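Local coordinates for protein minor fimbrium subunit Mfa5 (Porphyromonas gingivalis ATCC 33277, PDB 6TNJ) that serves as an accessory subunit of the minor fimbriae, the filamentous surface pili with which the bacterium adheres to host cells and other oral bacteria and forms biofilms, at residues I114-G119 with H242-D247; A226-A231 with K259-D264. All coordinates share one frame; numbering follows the deposited sequence.

How the interactions relate
The two contacts illustrate how a von Willebrand factor A domain builds a central sheet and then covers it. Interaction 1 joins two neighbouring parallel strands within the sheet and ends at a calcium ion, bound by Asp118. Interaction 2 packs helix 223-236 against the loop that follows helix 252-259; the same ion lies about 13 Å from the side chain of Ala227. Their centres lie about 11 Å apart, yet they meet directly: Thr243 OG1 and Thr261 OG1, 2.8 Å apart, probably share a hydrogen bond, and Leu115 packs on Thr261. Helix 223-236 also leads straight into strand 240-246, so the covering helix and the strand beneath it are consecutive.

Interaction 1 (I114-G119 with H242-D247); sequences ILMSDG and HTIGYD. With CA (calcium ion), chain C.
Leu115 reaches into strand 240-246 through both of its backbone polar atoms. Its N donates to His242 O at 2.9 Å, and its O accepts from Ile244 N. Two residues on, Ser117 repeats the pattern, its N bonding to Ile244 O and its O receiving Tyr246 N at 2.9 Å. The four bonds form a parallel ladder in which Leu115 and Ser117 each bond to two residues of the other strand.

On one side of the pair Ile114, Met116, His242 and Ile244 are aligned. Met116 CG touches Ile244 CB at 4.1 Å; with CG anti to the backbone N (chi1 179°) and an extended chain beyond, the thioether end lies, in the conformer given, over one face of the Tyr246 ring, probably a Met-aromatic contact, though its exact closeness is doubtful. On the other side Leu115 and Thr243 stand side by side, Leu115 CD2 4.2 Å from Thr243 CG2.

These are neighbouring strands of the parallel part of the vWA sheet, 110-117 lying between 9-16 and 240-246, in a Rossmann-like fold that carries its metal site at the C-terminal ends of the strands. Here Asp118, just past strand 110-117, binds calcium through OD1 at 2.4 Å, together with Ser20 and modelled waters, consistent with a MIDAS-like site. One water links Asp118 O, at 2.7 Å, to Asp247 O, tying the two strand ends together.

Further out, Arg28 forms salt bridges with both Asp118 OD2 and Asp247 OD2, and its backbone O bonds to Tyr246 OH; one residue thus probably offsets two nearby acidic charges while fixing the phenol. Asp16 holds Ser117 OG, and helices 26-43 and 276-290 cover the Met116 side.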
loop_
_atom_site.group_PDB
_atom_site.type_symbol
_atom_site.label_atom_id
_atom_site.label_comp_id
_atom_site.label_asym_id
_atom_site.label_seq_id
_atom_site.Cartn_x
_atom_site.Cartn_y
_atom_site.Cartn_z
ATOM N N ILE A 114 3.008 8.509 -0.063
ATOM C CA ILE A 114 1.793 8.477 -0.852
ATOM C C ILE A 114 1.661 7.064 -1.387
ATOM O O ILE A 114 2.508 6.602 -2.166
ATOM C CB ILE A 114 1.798 9.496 -1.990
ATOM C CG1 ILE A 114 2.004 10.904 -1.439
ATOM C CG2 ILE A 114 0.496 9.413 -2.726
ATOM C CD1 ILE A 114 2.278 11.909 -2.496
ATOM N N LEU A 115 0.621 6.375 -0.949
ATOM C CA LEU A 115 0.313 5.032 -1.397
ATOM C C LEU A 115 -0.861 5.091 -2.360
ATOM O O LEU A 115 -1.908 5.645 -2.040
ATOM C CB LEU A 115 -0.033 4.122 -0.218
ATOM C CG LEU A 115 -0.518 2.726 -0.620
ATOM C CD1 LEU A 115 0.591 1.959 -1.350
ATOM C CD2 LEU A 115 -1.038 1.938 0.585
ATOM N N MET A 116 -0.705 4.476 -3.514
ATOM C CA MET A 116 -1.781 4.377 -4.473
ATOM C C MET A 116 -1.937 2.918 -4.862
ATOM O O MET A 116 -0.951 2.289 -5.255
ATOM C CB MET A 116 -1.446 5.247 -5.681
ATOM C CG MET A 116 -2.441 5.237 -6.772
ATOM S SD MET A 116 -1.780 6.152 -8.187
ATOM C CE MET A 116 -2.807 5.383 -9.404
ATOM N N SER A 117 -3.152 2.384 -4.741
ATOM C CA SER A 117 -3.449 1.005 -5.098
ATOM C C SER A 117 -4.864 0.895 -5.656
ATOM O O SER A 117 -5.786 1.573 -5.189
ATOM C CB SER A 117 -3.277 0.081 -3.892
ATOM O OG SER A 117 -3.687 -1.236 -4.200
ATOM N N ASP A 118 -5.024 0.037 -6.671
ATOM C CA ASP A 118 -6.309 -0.225 -7.304
ATOM C C ASP A 118 -6.879 -1.583 -6.913
ATOM O O ASP A 118 -7.724 -2.124 -7.629
ATOM C CB ASP A 118 -6.190 -0.127 -8.834
ATOM C CG ASP A 118 -5.456 -1.294 -9.443
ATOM O OD1 ASP A 118 -4.604 -1.892 -8.755
ATOM O OD2 ASP A 118 -5.737 -1.626 -10.602
ATOM N N GLY A 119 -6.465 -2.151 -5.791
ATOM C CA GLY A 119 -7.040 -3.453 -5.494
ATOM C C GLY A 119 -6.710 -3.948 -4.109
ATOM O O GLY A 119 -6.057 -3.270 -3.315
ATOM N N HIS A 242 -0.673 9.360 2.941
ATOM C CA HIS A 242 -1.806 9.720 2.106
ATOM C C HIS A 242 -2.077 8.527 1.211
ATOM O O HIS A 242 -1.153 8.045 0.554
ATOM C CB HIS A 242 -1.512 10.939 1.224
ATOM C CG HIS A 242 -0.826 12.062 1.928
ATOM N ND1 HIS A 242 -1.461 13.250 2.222
ATOM C CD2 HIS A 242 0.453 12.211 2.345
ATOM C CE1 HIS A 242 -0.612 14.065 2.807
ATOM N NE2 HIS A 242 0.557 13.453 2.903
ATOM N N THR A 243 -3.316 8.051 1.171
ATOM C CA THR A 243 -3.623 6.869 0.386
ATOM C C THR A 243 -4.694 7.184 -0.644
ATOM O O THR A 243 -5.732 7.765 -0.324
ATOM C CB THR A 243 -4.030 5.711 1.286
ATOM O OG1 THR A 243 -2.941 5.414 2.182
ATOM C CG2 THR A 243 -4.326 4.474 0.459
ATOM N N ILE A 244 -4.447 6.757 -1.874
ATOM C CA ILE A 244 -5.408 6.871 -2.965
ATOM C C ILE A 244 -5.944 5.473 -3.241
ATOM O O ILE A 244 -5.208 4.606 -3.722
ATOM C CB ILE A 244 -4.779 7.480 -4.224
ATOM C CG1 ILE A 244 -4.169 8.825 -3.885
ATOM C CG2 ILE A 244 -5.836 7.548 -5.345
ATOM C CD1 ILE A 244 -3.301 9.426 -4.990
ATOM N N GLY A 245 -7.213 5.253 -2.911
ATOM C CA GLY A 245 -7.949 4.087 -3.347
ATOM C C GLY A 245 -8.372 4.286 -4.792
ATOM O O GLY A 245 -9.296 5.060 -5.068
ATOM N N TYR A 246 -7.745 3.577 -5.718
ATOM C CA TYR A 246 -7.842 3.885 -7.149
ATOM C C TYR A 246 -8.801 2.954 -7.886
ATOM O O TYR A 246 -8.552 1.750 -7.992
ATOM C CB TYR A 246 -6.445 3.799 -7.747
ATOM C CG TYR A 246 -6.264 4.332 -9.162
ATOM C CD1 TYR A 246 -6.931 5.463 -9.580
ATOM C CD2 TYR A 246 -5.389 3.714 -10.053
ATOM C CE1 TYR A 246 -6.752 5.969 -10.834
ATOM C CE2 TYR A 246 -5.179 4.227 -11.330
ATOM C CZ TYR A 246 -5.883 5.357 -11.698
ATOM O OH TYR A 246 -5.723 5.895 -12.939
ATOM N N ASP A 247 -9.912 3.521 -8.383
ATOM C CA ASP A 247 -10.887 2.830 -9.238
ATOM C C ASP A 247 -11.428 1.579 -8.563
ATOM O O ASP A 247 -11.547 0.523 -9.179
ATOM C CB ASP A 247 -10.281 2.475 -10.600
ATOM C CG ASP A 247 -11.293 2.489 -11.735
ATOM O OD1 ASP A 247 -12.429 3.015 -11.567
ATOM O OD2 ASP A 247 -10.940 1.962 -12.811
HETATM CA CA CA C . -4.632 -4.257 -8.658
HETATM O O HOH W 1 -10.311 -1.969 -8.548
HETATM O O HOH W 2 -7.404 -4.888 -8.590
HETATM O O HOH W 3 -4.049 -4.069 -6.840
HETATM O O HOH W 4 -5.396 -6.372 -8.388
#

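Interaction 2 (A226-A231 with K259-D264); sequences AAINEA and KLTATD
Ile228 packs against Leu260 and Thr261 at the centre of a junction carried by apolar contacts. The end of its longer branch, CD1, lies against Leu260 CB at 3.8 Å and also meets Leu260 CD1 at 4.0 Å, so the two side chains touch through both the base and one tip of the leucine. Ile228 CG1 is anti to its own carbonyl carbon (chi1 -62°), which leaves CG1 to meet Thr261 CG2 at 4.0 Å as well, while the short branch CG2 rests near Leu260 O. Isoleucine and threonine run at about a right angle to each other, and their CA atoms, 4.9 Å apart, are the closest such pair of the two segments. One helical turn later, Ala231 presents its methyl directly to the loop, with CB 3.9 Å from Thr261 CB and 3.6 Å from Thr261 O.

No hydrogen bond joins the two segments; polar bonds shape the loop instead. A type I beta turn from Lys259 to Ala262, closed by Ala262 N to Lys259 O at 3.2 Å, brings Leu260 and Thr261 forward. The Thr261 hydroxyl is turned away from the helix to Leu258 O, on the side of Thr243, so its methyl is the branch offered to Ile228. Lys235, farther along helix 223-236, adds a hydrogen bond from NZ to Ala262 O.

The contact thus fastens a helix on one side of the vWA sheet to the loop between helix 252-259 and edge strand 268-271: Ala231 also leans on Ile241 of strand 240-246, Ala262 packs on Phe268, and helix 92-103 lines the helix at Ala227 and Glu230.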
loop_
_atom_site.group_PDB
_atom_site.type_symbol
_atom_site.label_atom_id
_atom_site.label_comp_id
_atom_site.label_asym_id
_atom_site.label_seq_id
_atom_site.Cartn_x
_atom_site.Cartn_y
_atom_site.Cartn_z
ATOM N N ALA A 226 -2.142 -7.218 6.777
ATOM C CA ALA A 226 -0.687 -7.067 6.848
ATOM C C ALA A 226 -0.257 -5.694 6.344
ATOM O O ALA A 226 0.656 -5.069 6.896
ATOM C CB ALA A 226 0.008 -8.155 6.028
ATOM N N ALA A 227 -0.907 -5.209 5.300
ATOM C CA ALA A 227 -0.562 -3.901 4.749
ATOM C C ALA A 227 -0.918 -2.770 5.715
ATOM O O ALA A 227 -0.156 -1.807 5.855
ATOM C CB ALA A 227 -1.259 -3.691 3.417
ATOM N N ILE A 228 -2.068 -2.863 6.382
ATOM C CA ILE A 228 -2.415 -1.877 7.402
ATOM C C ILE A 228 -1.412 -1.932 8.548
ATOM O O ILE A 228 -0.982 -0.898 9.059
ATOM C CB ILE A 228 -3.853 -2.105 7.898
ATOM C CG1 ILE A 228 -4.865 -1.919 6.760
ATOM C CG2 ILE A 228 -4.220 -1.167 9.040
ATOM C CD1 ILE A 228 -6.260 -2.519 7.041
ATOM N N ASN A 229 -1.023 -3.147 8.947
ATOM C CA ASN A 229 0.004 -3.367 9.975
ATOM C C ASN A 229 1.313 -2.663 9.617
ATOM O O ASN A 229 1.917 -1.979 10.453
ATOM C CB ASN A 229 0.203 -4.880 10.117
ATOM C CG ASN A 229 0.652 -5.329 11.509
ATOM O OD1 ASN A 229 0.374 -6.465 11.919
ATOM N ND2 ASN A 229 1.367 -4.480 12.213
ATOM N N GLU A 230 1.768 -2.822 8.373
ATOM C CA GLU A 230 2.998 -2.181 7.923
ATOM C C GLU A 230 2.846 -0.668 7.910
ATOM O O GLU A 230 3.770 0.061 8.306
ATOM C CB GLU A 230 3.348 -2.704 6.518
ATOM C CG GLU A 230 4.726 -2.436 6.032
ATOM C CD GLU A 230 5.786 -3.191 6.808
ATOM O OE1 GLU A 230 5.507 -4.316 7.268
ATOM O OE2 GLU A 230 6.900 -2.656 6.961
ATOM N N ALA A 231 1.690 -0.178 7.448
ATOM C CA ALA A 231 1.427 1.258 7.453
ATOM C C ALA A 231 1.545 1.807 8.861
ATOM O O ALA A 231 1.985 2.944 9.077
ATOM C CB ALA A 231 0.027 1.553 6.892
ATOM N N LYS A 259 -8.337 2.611 3.138
ATOM C CA LYS A 259 -8.619 3.764 3.980
ATOM C C LYS A 259 -7.832 3.695 5.287
ATOM O O LYS A 259 -7.299 4.703 5.756
ATOM C CB LYS A 259 -10.124 3.859 4.266
ATOM C CG LYS A 259 -10.520 5.081 5.035
ATOM C CD LYS A 259 -12.026 5.165 5.312
ATOM C CE LYS A 259 -12.904 4.966 4.091
ATOM N NZ LYS A 259 -14.335 5.302 4.434
ATOM N N LEU A 260 -7.711 2.501 5.865
ATOM C CA LEU A 260 -7.051 2.335 7.149
ATOM C C LEU A 260 -5.532 2.445 7.064
ATOM O O LEU A 260 -4.886 2.614 8.102
ATOM C CB LEU A 260 -7.460 0.993 7.755
ATOM C CG LEU A 260 -8.916 0.972 8.227
ATOM C CD1 LEU A 260 -9.312 -0.460 8.610
ATOM C CD2 LEU A 260 -9.183 1.936 9.399
ATOM N N THR A 261 -4.939 2.352 5.875
ATOM C CA THR A 261 -3.493 2.602 5.771
ATOM C C THR A 261 -3.156 4.077 5.908
ATOM O O THR A 261 -2.014 4.411 6.245
ATOM C CB THR A 261 -2.898 2.113 4.437
ATOM O OG1 THR A 261 -3.398 2.900 3.336
ATOM C CG2 THR A 261 -3.174 0.670 4.186
ATOM N N ALA A 262 -4.110 4.963 5.624
ATOM C CA ALA A 262 -3.833 6.394 5.624
ATOM C C ALA A 262 -3.695 6.917 7.057
ATOM O O ALA A 262 -4.109 6.282 8.029
ATOM C CB ALA A 262 -4.932 7.158 4.877
ATOM N N THR A 263 -3.110 8.106 7.182
ATOM C CA THR A 263 -2.966 8.703 8.512
ATOM C C THR A 263 -4.319 8.803 9.221
ATOM O O THR A 263 -4.438 8.502 10.421
ATOM C CB THR A 263 -2.286 10.068 8.377
ATOM O OG1 THR A 263 -0.883 9.865 8.236
ATOM C CG2 THR A 263 -2.547 10.946 9.580
ATOM N N ASP A 264 -5.340 9.213 8.493
ATOM C CA ASP A 264 -6.715 9.283 8.972
ATOM C C ASP A 264 -7.612 9.341 7.749
ATOM O O ASP A 264 -7.135 9.345 6.609
ATOM C CB ASP A 264 -6.930 10.482 9.892
ATOM C CG ASP A 264 -6.521 11.786 9.257
ATOM O OD1 ASP A 264 -6.757 11.980 8.045
ATOM O OD2 ASP A 264 -5.976 12.633 9.982
#